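Local coordinates for protein putative glucoamylase (Bacteroides caccae ATCC 43185, PDB 4QT9) that probably hydrolyses glycosidic bonds in alpha-glucans or related glycans, as a putative glucoamylase with an alpha/alpha-toroid fold, at residues F36-L46 and R94-L102; S67-L78 and E137-V148. One frame throughout, in Å; residues are numbered along the deposited sequence. Where two conformers were deposited one is given.

Contact 1 (F36-L46 and R94-L102); sequences FWEGAEPNSGL and RMERIVSFL
Arg94 reaches from helix 88-104 to the end of helix 21-37 and lays its guanidinium flat on the Trp37 indole, the planes 8° apart and CZ 4.3 Å from the centroid of the six-membered ring, a cation-pi stack. At the guanidinium edge, Arg94 NH2 gives a nearly straight bond (176°) of 2.7 Å to Trp37 O, while Arg94 NH1 reaches Phe36 O at 2.9 Å; both donors lie on carbonyl lone pairs. A weak bond from NH1 to Gly45 O adds a third carbonyl. Bends at chi2 and chi3 (both near 60°) turn the guanidinium back against the indole, whose CZ3 also rests on Arg94 CB. Gly45, with positive phi, lies where a CB would collide with Arg94 CD. One turn on, Arg97 NH1 bonds to Asn43 O at 3.2 Å; a turn later Phe101 takes Ser44 CB over one ring face, 3.7 Å from the centroid. Leu46 packs CD2 tightly on Ile98 CG2 and CD1 on Phe101. Behind this shell Glu41 shapes the loop: OE1 accepts from Ser44 N and OG, OE2 from Asn43 N and ND2. A cation thus satisfies carbonyls at a helix C-terminus, where the helix dipole would probably favour its positive charge.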
loop_
_atom_site.group_PDB
_atom_site.type_symbol
_atom_site.label_atom_id
_atom_site.label_comp_id
_atom_site.label_asym_id
_atom_site.label_seq_id
_atom_site.Cartn_x
_atom_site.Cartn_y
_atom_site.Cartn_z
ATOM N N PHE A 36 -6.460 -4.876 -11.741
ATOM C CA PHE A 36 -5.392 -5.856 -11.545
ATOM C C PHE A 36 -5.614 -7.125 -12.363
ATOM O O PHE A 36 -4.631 -7.758 -12.746
ATOM C CB PHE A 36 -5.244 -6.163 -10.060
ATOM C CG PHE A 36 -4.864 -4.916 -9.294
ATOM C CD1 PHE A 36 -3.579 -4.383 -9.394
ATOM C CD2 PHE A 36 -5.809 -4.231 -8.534
ATOM C CE1 PHE A 36 -3.241 -3.201 -8.719
ATOM C CE2 PHE A 36 -5.467 -3.052 -7.859
ATOM C CZ PHE A 36 -4.188 -2.547 -7.963
ATOM N N TRP A 37 -6.873 -7.461 -12.672
ATOM C CA TRP A 37 -7.184 -8.632 -13.470
ATOM C C TRP A 37 -6.996 -8.338 -14.961
ATOM O O TRP A 37 -6.148 -8.966 -15.599
ATOM C CB TRP A 37 -8.600 -9.172 -13.183
ATOM C CG TRP A 37 -8.783 -10.542 -13.762
ATOM C CD1 TRP A 37 -9.420 -10.861 -14.925
ATOM C CD2 TRP A 37 -8.112 -11.733 -13.335
ATOM N NE1 TRP A 37 -9.258 -12.197 -15.200
ATOM C CE2 TRP A 37 -8.449 -12.754 -14.247
ATOM C CE3 TRP A 37 -7.260 -12.041 -12.251
ATOM C CZ2 TRP A 37 -7.997 -14.070 -14.096
ATOM C CZ3 TRP A 37 -6.800 -13.340 -12.112
ATOM C CH2 TRP A 37 -7.180 -14.341 -13.015
ATOM N N GLU A 38 -7.786 -7.391 -15.508
ATOM C CA GLU A 38 -7.786 -7.013 -16.922
ATOM C C GLU A 38 -6.690 -6.005 -17.257
ATOM O O GLU A 38 -6.152 -6.083 -18.352
ATOM C CB GLU A 38 -9.155 -6.453 -17.333
ATOM C CG GLU A 38 -10.260 -7.493 -17.210
ATOM C CD GLU A 38 -11.657 -7.146 -17.698
ATOM O OE1 GLU A 38 -11.969 -5.942 -17.854
ATOM O OE2 GLU A 38 -12.456 -8.093 -17.890
ATOM N N GLY A 39 -6.364 -5.092 -16.341
ATOM C CA GLY A 39 -5.354 -4.062 -16.587
ATOM C C GLY A 39 -3.899 -4.475 -16.409
ATOM O O GLY A 39 -2.994 -3.685 -16.685
ATOM N N ALA A 40 -3.655 -5.708 -15.965
ATOM C CA ALA A 40 -2.304 -6.204 -15.693
ATOM C C ALA A 40 -1.435 -6.252 -16.950
ATOM O O ALA A 40 -1.951 -6.431 -18.060
ATOM C CB ALA A 40 -2.376 -7.594 -15.086
ATOM N N GLU A 41 -0.115 -6.117 -16.762
ATOM C CA GLU A 41 0.840 -6.265 -17.846
ATOM C C GLU A 41 0.800 -7.790 -18.219
ATOM O O GLU A 41 0.817 -8.625 -17.319
ATOM C CB GLU A 41 2.230 -5.727 -17.435
ATOM C CG GLU A 41 3.263 -5.704 -18.553
ATOM C CD GLU A 41 3.820 -7.071 -18.919
ATOM O OE1 GLU A 41 4.149 -7.843 -17.988
ATOM O OE2 GLU A 41 3.860 -7.400 -20.128
ATOM N N PRO A 42 0.605 -8.135 -19.516
ATOM C CA PRO A 42 0.350 -9.544 -19.898
ATOM C C PRO A 42 1.413 -10.587 -19.576
ATOM O O PRO A 42 1.029 -11.676 -19.128
ATOM C CB PRO A 42 0.135 -9.474 -21.416
ATOM C CG PRO A 42 0.656 -8.136 -21.836
ATOM C CD PRO A 42 0.424 -7.235 -20.670
ATOM N N ASN A 43 2.718 -10.296 -19.825
ATOM C CA ASN A 43 3.797 -11.250 -19.564
ATOM C C ASN A 43 3.903 -11.599 -18.062
ATOM O O ASN A 43 3.949 -12.782 -17.705
ATOM C CB ASN A 43 5.134 -10.700 -20.086
ATOM C CG ASN A 43 5.175 -10.484 -21.579
ATOM O OD1 ASN A 43 5.475 -11.395 -22.359
ATOM N ND2 ASN A 43 4.904 -9.258 -22.005
ATOM N N SER A 44 3.975 -10.579 -17.197
ATOM C CA SER A 44 4.147 -10.731 -15.758
ATOM C C SER A 44 2.873 -11.076 -14.995
ATOM O O SER A 44 2.960 -11.651 -13.917
ATOM C CB SER A 44 4.714 -9.438 -15.182
ATOM O OG SER A 44 3.784 -8.373 -15.286
ATOM N N GLY A 45 1.722 -10.623 -15.494
ATOM C CA GLY A 45 0.452 -10.762 -14.782
ATOM C C GLY A 45 0.364 -9.724 -13.667
ATOM O O GLY A 45 -0.623 -9.670 -12.911
ATOM N N LEU A 46 1.405 -8.862 -13.582
ATOM C CA LEU A 46 1.537 -7.850 -12.538
ATOM C C LEU A 46 0.981 -6.494 -12.927
ATOM O O LEU A 46 0.640 -6.239 -14.087
ATOM C CB LEU A 46 2.989 -7.712 -12.059
ATOM C CG LEU A 46 3.495 -8.903 -11.270
ATOM C CD1 LEU A 46 4.937 -8.777 -11.023
ATOM C CD2 LEU A 46 2.750 -9.032 -9.963
ATOM N N ARG A 94 -3.058 -17.204 -12.710
ATOM C CA ARG A 94 -2.489 -15.867 -12.561
ATOM C C ARG A 94 -1.364 -15.838 -11.512
ATOM O O ARG A 94 -0.318 -15.242 -11.787
ATOM C CB ARG A 94 -3.563 -14.810 -12.233
ATOM C CG ARG A 94 -3.024 -13.391 -11.904
ATOM C CD ARG A 94 -2.268 -12.730 -13.054
ATOM N NE ARG A 94 -3.177 -12.495 -14.167
ATOM C CZ ARG A 94 -3.857 -11.372 -14.341
ATOM N NH1 ARG A 94 -3.675 -10.339 -13.521
ATOM N NH2 ARG A 94 -4.697 -11.255 -15.356
HETATM N N MSE A 95 -1.566 -16.469 -10.330
HETATM C CA MSE A 95 -0.547 -16.521 -9.268
HETATM C C MSE A 95 0.730 -17.181 -9.785
HETATM O O MSE A 95 1.815 -16.677 -9.501
HETATM C CB MSE A 95 -1.051 -17.255 -8.001
HETATM C CG MSE A 95 -2.179 -16.512 -7.266
HETATM SE SE MSE A 95 -1.895 -14.558 -7.007
HETATM C CE MSE A 95 -3.493 -14.188 -5.968
ATOM N N GLU A 96 0.594 -18.278 -10.557
ATOM C CA GLU A 96 1.730 -19.014 -11.138
ATOM C C GLU A 96 2.523 -18.086 -12.072
ATOM O O GLU A 96 3.748 -18.016 -11.972
ATOM C CB GLU A 96 1.240 -20.280 -11.868
ATOM C CG GLU A 96 2.155 -20.796 -12.972
ATOM C CD GLU A 96 3.475 -21.410 -12.559
ATOM O OE1 GLU A 96 3.476 -22.255 -11.637
ATOM O OE2 GLU A 96 4.500 -21.099 -13.206
ATOM N N ARG A 97 1.813 -17.350 -12.957
ATOM C CA ARG A 97 2.418 -16.401 -13.885
ATOM C C ARG A 97 3.206 -15.337 -13.082
ATOM O O ARG A 97 4.367 -15.077 -13.417
ATOM C CB ARG A 97 1.330 -15.743 -14.760
ATOM C CG ARG A 97 1.882 -14.691 -15.727
ATOM C CD ARG A 97 0.831 -14.109 -16.671
ATOM N NE ARG A 97 0.299 -15.109 -17.614
ATOM C CZ ARG A 97 0.919 -15.539 -18.710
ATOM N NH1 ARG A 97 2.133 -15.080 -19.021
ATOM N NH2 ARG A 97 0.348 -16.456 -19.487
ATOM N N ILE A 98 2.592 -14.757 -12.014
ATOM C CA ILE A 98 3.241 -13.744 -11.178
ATOM C C ILE A 98 4.520 -14.314 -10.500
ATOM O O ILE A 98 5.591 -13.712 -10.599
ATOM C CB ILE A 98 2.264 -13.156 -10.128
ATOM C CG1 ILE A 98 1.122 -12.321 -10.815
ATOM C CG2 ILE A 98 3.047 -12.360 -9.077
ATOM C CD1 ILE A 98 -0.105 -12.006 -9.873
ATOM N N VAL A 99 4.409 -15.468 -9.838
ATOM C CA VAL A 99 5.550 -16.115 -9.178
ATOM C C VAL A 99 6.681 -16.415 -10.208
ATOM O O VAL A 99 7.845 -16.173 -9.897
ATOM C CB VAL A 99 5.113 -17.383 -8.403
ATOM C CG1 VAL A 99 6.317 -18.103 -7.803
ATOM C CG2 VAL A 99 4.102 -17.033 -7.303
ATOM N N SER A 100 6.343 -16.887 -11.423
ATOM C CA SER A 100 7.347 -17.188 -12.454
ATOM C C SER A 100 8.107 -15.916 -12.839
ATOM O O SER A 100 9.328 -15.971 -13.016
ATOM C CB SER A 100 6.710 -17.822 -13.691
ATOM O OG SER A 100 6.067 -19.034 -13.352
ATOM N N PHE A 101 7.388 -14.780 -12.977
ATOM C CA PHE A 101 8.016 -13.483 -13.271
ATOM C C PHE A 101 8.948 -13.063 -12.131
ATOM O O PHE A 101 10.075 -12.660 -12.400
ATOM C CB PHE A 101 6.970 -12.374 -13.538
ATOM C CG PHE A 101 7.583 -10.997 -13.698
ATOM C CD1 PHE A 101 8.050 -10.561 -14.937
ATOM C CD2 PHE A 101 7.710 -10.138 -12.607
ATOM C CE1 PHE A 101 8.611 -9.287 -15.082
ATOM C CE2 PHE A 101 8.250 -8.856 -12.762
ATOM C CZ PHE A 101 8.711 -8.445 -13.993
ATOM N N LEU A 102 8.491 -13.155 -10.875
ATOM C CA LEU A 102 9.285 -12.740 -9.703
ATOM C C LEU A 102 10.539 -13.607 -9.494
ATOM O O LEU A 102 11.544 -13.124 -8.945
ATOM C CB LEU A 102 8.433 -12.738 -8.429
ATOM C CG LEU A 102 7.290 -11.699 -8.390
ATOM C CD1 LEU A 102 6.409 -11.916 -7.191
ATOM C CD2 LEU A 102 7.833 -10.272 -8.366
HETATM O O HOH W 1 5.405 -14.785 -15.902
HETATM O O HOH W 2 4.401 -14.375 -21.385
#

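Contact 2 (S67-L78 and E137-V148)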
loop_
_atom_site.group_PDB
_atom_site.type_symbol
_atom_site.label_atom_id
_atom_site.label_comp_id
_atom_site.label_asym_id
_atom_site.label_seq_id
_atom_site.Cartn_x
_atom_site.Cartn_y
_atom_site.Cartn_z
ATOM N N SER A 67 6.602 -2.940 -8.107
ATOM C CA SER A 67 6.676 -4.014 -7.130
ATOM C C SER A 67 5.688 -3.808 -5.972
ATOM O O SER A 67 4.916 -4.721 -5.679
ATOM C CB SER A 67 8.106 -4.174 -6.611
ATOM O OG SER A 67 8.636 -2.929 -6.186
ATOM N N GLY A 68 5.690 -2.620 -5.356
ATOM C CA GLY A 68 4.811 -2.295 -4.237
ATOM C C GLY A 68 3.338 -2.408 -4.578
ATOM O O GLY A 68 2.596 -3.123 -3.897
ATOM N N GLY A 69 2.936 -1.739 -5.665
ATOM C CA GLY A 69 1.568 -1.762 -6.170
ATOM C C GLY A 69 1.103 -3.166 -6.523
ATOM O O GLY A 69 -0.082 -3.491 -6.372
ATOM N N SER A 70 2.049 -4.019 -6.965
ATOM C CA SER A 70 1.775 -5.415 -7.301
ATOM C C SER A 70 1.456 -6.234 -6.041
ATOM O O SER A 70 0.640 -7.141 -6.135
ATOM C CB SER A 70 2.925 -6.034 -8.072
ATOM O OG SER A 70 2.858 -5.537 -9.398
ATOM N N GLY A 71 2.046 -5.882 -4.885
ATOM C CA GLY A 71 1.735 -6.512 -3.599
ATOM C C GLY A 71 0.275 -6.265 -3.235
ATOM O O GLY A 71 -0.464 -7.194 -2.880
ATOM N N PHE A 72 -0.170 -5.005 -3.403
ATOM C CA PHE A 72 -1.571 -4.601 -3.208
ATOM C C PHE A 72 -2.460 -5.311 -4.209
ATOM O O PHE A 72 -3.542 -5.751 -3.854
ATOM C CB PHE A 72 -1.753 -3.081 -3.353
ATOM C CG PHE A 72 -0.859 -2.183 -2.527
ATOM C CD1 PHE A 72 -0.108 -2.694 -1.472
ATOM C CD2 PHE A 72 -0.745 -0.829 -2.825
ATOM C CE1 PHE A 72 0.720 -1.863 -0.713
ATOM C CE2 PHE A 72 0.082 0.003 -2.066
ATOM C CZ PHE A 72 0.799 -0.516 -1.004
ATOM N N GLY A 73 -1.991 -5.403 -5.440
ATOM C CA GLY A 73 -2.696 -6.040 -6.555
ATOM C C GLY A 73 -2.921 -7.524 -6.400
ATOM O O GLY A 73 -3.999 -8.033 -6.725
ATOM N N ILE A 74 -1.896 -8.225 -5.901
ATOM C CA ILE A 74 -1.921 -9.652 -5.615
ATOM C C ILE A 74 -3.036 -9.923 -4.537
ATOM O O ILE A 74 -3.815 -10.874 -4.693
ATOM C CB ILE A 74 -0.473 -10.021 -5.161
ATOM C CG1 ILE A 74 0.382 -10.468 -6.347
ATOM C CG2 ILE A 74 -0.403 -10.977 -3.995
ATOM C CD1 ILE A 74 1.939 -10.309 -6.089
HETATM N N MSE A 75 -3.130 -9.040 -3.498
HETATM C CA MSE A 75 -4.129 -9.098 -2.410
HETATM C C MSE A 75 -5.506 -8.792 -2.973
HETATM O O MSE A 75 -6.494 -9.404 -2.581
HETATM C CB MSE A 75 -3.782 -8.103 -1.289
HETATM C CG MSE A 75 -2.581 -8.519 -0.491
HETATM SE SE MSE A 75 -2.115 -7.128 0.788
HETATM C CE MSE A 75 -2.113 -8.242 2.439
ATOM N N ALA A 76 -5.560 -7.866 -3.921
ATOM C CA ALA A 76 -6.800 -7.534 -4.628
ATOM C C ALA A 76 -7.274 -8.754 -5.470
ATOM O O ALA A 76 -8.465 -9.068 -5.475
ATOM C CB ALA A 76 -6.594 -6.304 -5.506
ATOM N N ILE A 77 -6.340 -9.481 -6.108
ATOM C CA ILE A 77 -6.676 -10.661 -6.911
ATOM C C ILE A 77 -7.162 -11.803 -5.972
ATOM O O ILE A 77 -8.158 -12.465 -6.280
ATOM C CB ILE A 77 -5.470 -11.054 -7.790
ATOM C CG1 ILE A 77 -5.276 -10.022 -8.923
ATOM C CG2 ILE A 77 -5.647 -12.480 -8.366
ATOM C CD1 ILE A 77 -3.915 -10.124 -9.751
ATOM N N LEU A 78 -6.497 -11.963 -4.800
ATOM C CA LEU A 78 -6.828 -12.959 -3.764
ATOM C C LEU A 78 -8.277 -12.777 -3.259
ATOM O O LEU A 78 -9.037 -13.741 -3.187
ATOM C CB LEU A 78 -5.822 -12.829 -2.610
ATOM C CG LEU A 78 -5.505 -14.044 -1.753
ATOM C CD1 LEU A 78 -4.915 -15.175 -2.569
ATOM C CD2 LEU A 78 -4.486 -13.673 -0.731
ATOM N N GLU A 137 9.347 -0.903 -1.108
ATOM C CA GLU A 137 8.556 -1.520 -2.164
ATOM C C GLU A 137 8.591 -3.051 -2.049
ATOM O O GLU A 137 7.565 -3.708 -2.250
ATOM C CB GLU A 137 9.086 -1.050 -3.516
ATOM C CG GLU A 137 8.634 0.358 -3.853
ATOM C CD GLU A 137 7.261 0.405 -4.494
ATOM O OE1 GLU A 137 7.148 0.051 -5.693
ATOM O OE2 GLU A 137 6.291 0.760 -3.785
ATOM N N THR A 138 9.743 -3.608 -1.648
ATOM C CA THR A 138 9.907 -5.055 -1.412
ATOM C C THR A 138 8.966 -5.516 -0.270
ATOM O O THR A 138 8.313 -6.556 -0.379
ATOM C CB THR A 138 11.372 -5.386 -1.105
ATOM O OG1 THR A 138 12.158 -5.040 -2.235
ATOM C CG2 THR A 138 11.585 -6.863 -0.769
ATOM N N ALA A 139 8.855 -4.693 0.776
ATOM C CA ALA A 139 8.023 -4.987 1.939
ATOM C C ALA A 139 6.533 -5.045 1.556
ATOM O O ALA A 139 5.840 -5.965 1.993
ATOM C CB ALA A 139 8.262 -3.958 3.004
ATOM N N PHE A 140 6.054 -4.091 0.735
ATOM C CA PHE A 140 4.675 -4.051 0.229
ATOM C C PHE A 140 4.400 -5.255 -0.683
ATOM O O PHE A 140 3.335 -5.837 -0.600
ATOM C CB PHE A 140 4.366 -2.722 -0.490
ATOM C CG PHE A 140 4.424 -1.521 0.442
ATOM C CD1 PHE A 140 3.938 -1.604 1.741
ATOM C CD2 PHE A 140 4.983 -0.323 0.023
ATOM C CE1 PHE A 140 4.029 -0.520 2.610
ATOM C CE2 PHE A 140 5.050 0.777 0.889
ATOM C CZ PHE A 140 4.587 0.670 2.182
ATOM N N LEU A 141 5.357 -5.682 -1.463
ATOM C CA LEU A 141 5.183 -6.896 -2.284
ATOM C C LEU A 141 5.110 -8.136 -1.392
ATOM O O LEU A 141 4.252 -9.011 -1.615
ATOM C CB LEU A 141 6.330 -7.020 -3.303
ATOM C CG LEU A 141 6.358 -8.244 -4.244
ATOM C CD1 LEU A 141 5.107 -8.326 -5.173
ATOM C CD2 LEU A 141 7.566 -8.183 -5.135
HETATM N N MSE A 142 6.018 -8.225 -0.388
HETATM C CA MSE A 142 6.078 -9.400 0.488
HETATM C C MSE A 142 4.840 -9.491 1.372
HETATM O O MSE A 142 4.361 -10.594 1.589
HETATM C CB MSE A 142 7.355 -9.408 1.341
HETATM C CG MSE A 142 8.599 -9.740 0.549
HETATM SE SE MSE A 142 8.525 -11.516 -0.217
HETATM C CE MSE A 142 7.281 -12.462 0.960
ATOM N N GLN A 143 4.281 -8.353 1.820
ATOM C CA GLN A 143 3.041 -8.357 2.607
ATOM C C GLN A 143 1.908 -9.086 1.795
ATOM O O GLN A 143 1.180 -9.922 2.343
ATOM C CB GLN A 143 2.640 -6.917 2.983
ATOM C CG GLN A 143 1.317 -6.800 3.747
ATOM C CD GLN A 143 0.966 -5.400 4.199
ATOM O OE1 GLN A 143 0.485 -5.203 5.326
ATOM N NE2 GLN A 143 1.149 -4.401 3.333
ATOM N N GLY A 144 1.842 -8.815 0.495
ATOM C CA GLY A 144 0.908 -9.468 -0.407
ATOM C C GLY A 144 1.222 -10.936 -0.634
ATOM O O GLY A 144 0.327 -11.782 -0.555
ATOM N N LEU A 145 2.490 -11.248 -0.911
ATOM C CA LEU A 145 2.903 -12.635 -1.177
ATOM C C LEU A 145 2.699 -13.554 0.055
ATOM O O LEU A 145 2.238 -14.682 -0.105
ATOM C CB LEU A 145 4.351 -12.691 -1.658
ATOM C CG LEU A 145 4.619 -12.208 -3.085
ATOM C CD1 LEU A 145 6.124 -12.114 -3.334
ATOM C CD2 LEU A 145 3.987 -13.139 -4.144
ATOM N N LEU A 146 2.950 -13.047 1.276
ATOM C CA LEU A 146 2.750 -13.877 2.472
ATOM C C LEU A 146 1.260 -14.194 2.675
ATOM O O LEU A 146 0.939 -15.270 3.167
ATOM C CB LEU A 146 3.368 -13.235 3.720
ATOM C CG LEU A 146 4.921 -13.210 3.733
ATOM C CD1 LEU A 146 5.456 -12.636 5.023
ATOM C CD2 LEU A 146 5.537 -14.618 3.535
ATOM N N ALA A 147 0.370 -13.275 2.272
ATOM C CA ALA A 147 -1.077 -13.483 2.293
ATOM C C ALA A 147 -1.480 -14.629 1.307
ATOM O O ALA A 147 -2.245 -15.516 1.685
ATOM C CB ALA A 147 -1.800 -12.187 1.929
ATOM N N VAL A 148 -0.940 -14.626 0.072
ATOM C CA VAL A 148 -1.208 -15.686 -0.934
ATOM C C VAL A 148 -0.634 -17.010 -0.419
ATOM O O VAL A 148 -1.257 -18.069 -0.562
ATOM C CB VAL A 148 -0.655 -15.337 -2.353
ATOM C CG1 VAL A 148 -0.804 -16.514 -3.334
ATOM C CG2 VAL A 148 -1.325 -14.090 -2.910
#
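Ile74 of helix 67-83 enters helix 135-152 as a knob in a hole formed by Leu141, Gly144, Leu145 and Val148. Its CB points toward that helix; from there CG2 presses on Val148 CG2 at a tight 3.4 Å and also meets Gly144 O. The other branch carries CD1 to Leu141 CD1 at 3.8 Å and Leu145 CD2 at 4.0 Å, a task suited to a branched aliphatic chain. Leu141 returns the knob among Ser67, Ser70, Gly71 and Ile74. The two helices run nearly parallel, 16° apart, with axes 6.9 Å from each other, as neighbouring helices of the alpha/alpha toroid whose family belongs to the six-hairpin clan. Such closeness depends on glycines: Gly71 CA lies 3.7 Å from Leu141 CA and makes a CA-H...O contact to Phe140 O, and a CB on Gly144 would strike Gly71 O. Beyond Ile74, selenomethionine Met75 lays CG against Gly144 CA. At the start of helix 67-83, Glu137, bent at chi2 (-85°), brings OE1 to Gly68 N at 3.1 Å, the donor lying above the carboxylate plane. With an alanine here in place of Glu137, the first-turn N-H of Gly68 would probably lose its carboxylate partner and a gap would open beside it. Phe72 CZ lies over one face of the Phe140 ring, and Tyr266 meets both rings edge-to-face.

Overall arrangement
Along the sequence the segments run 36-46, 67-78, 94-102, 137-148, so those of the two contacts alternate; helix 67-83 of contact 2 leads into helix 88-104 of contact 1, and the contacts, centred 12 Å apart, touch directly. Phe36 CD1 packs on Gly73 CA at 3.4 Å, and Leu46 CB meets Ser70 OG at the same distance; Met95 CE lies 3.6 Å from Ile77 CG2. Contact 2 is buried, about 8 Å from the centre of the chain, whereas contact 1 lies about 18 Å out and is partly solvent-exposed. An acetate ion, probably from the crystallisation liquor, lies about 3 Å from the Glu137 side chain; it may mark a pocket beside contact 2.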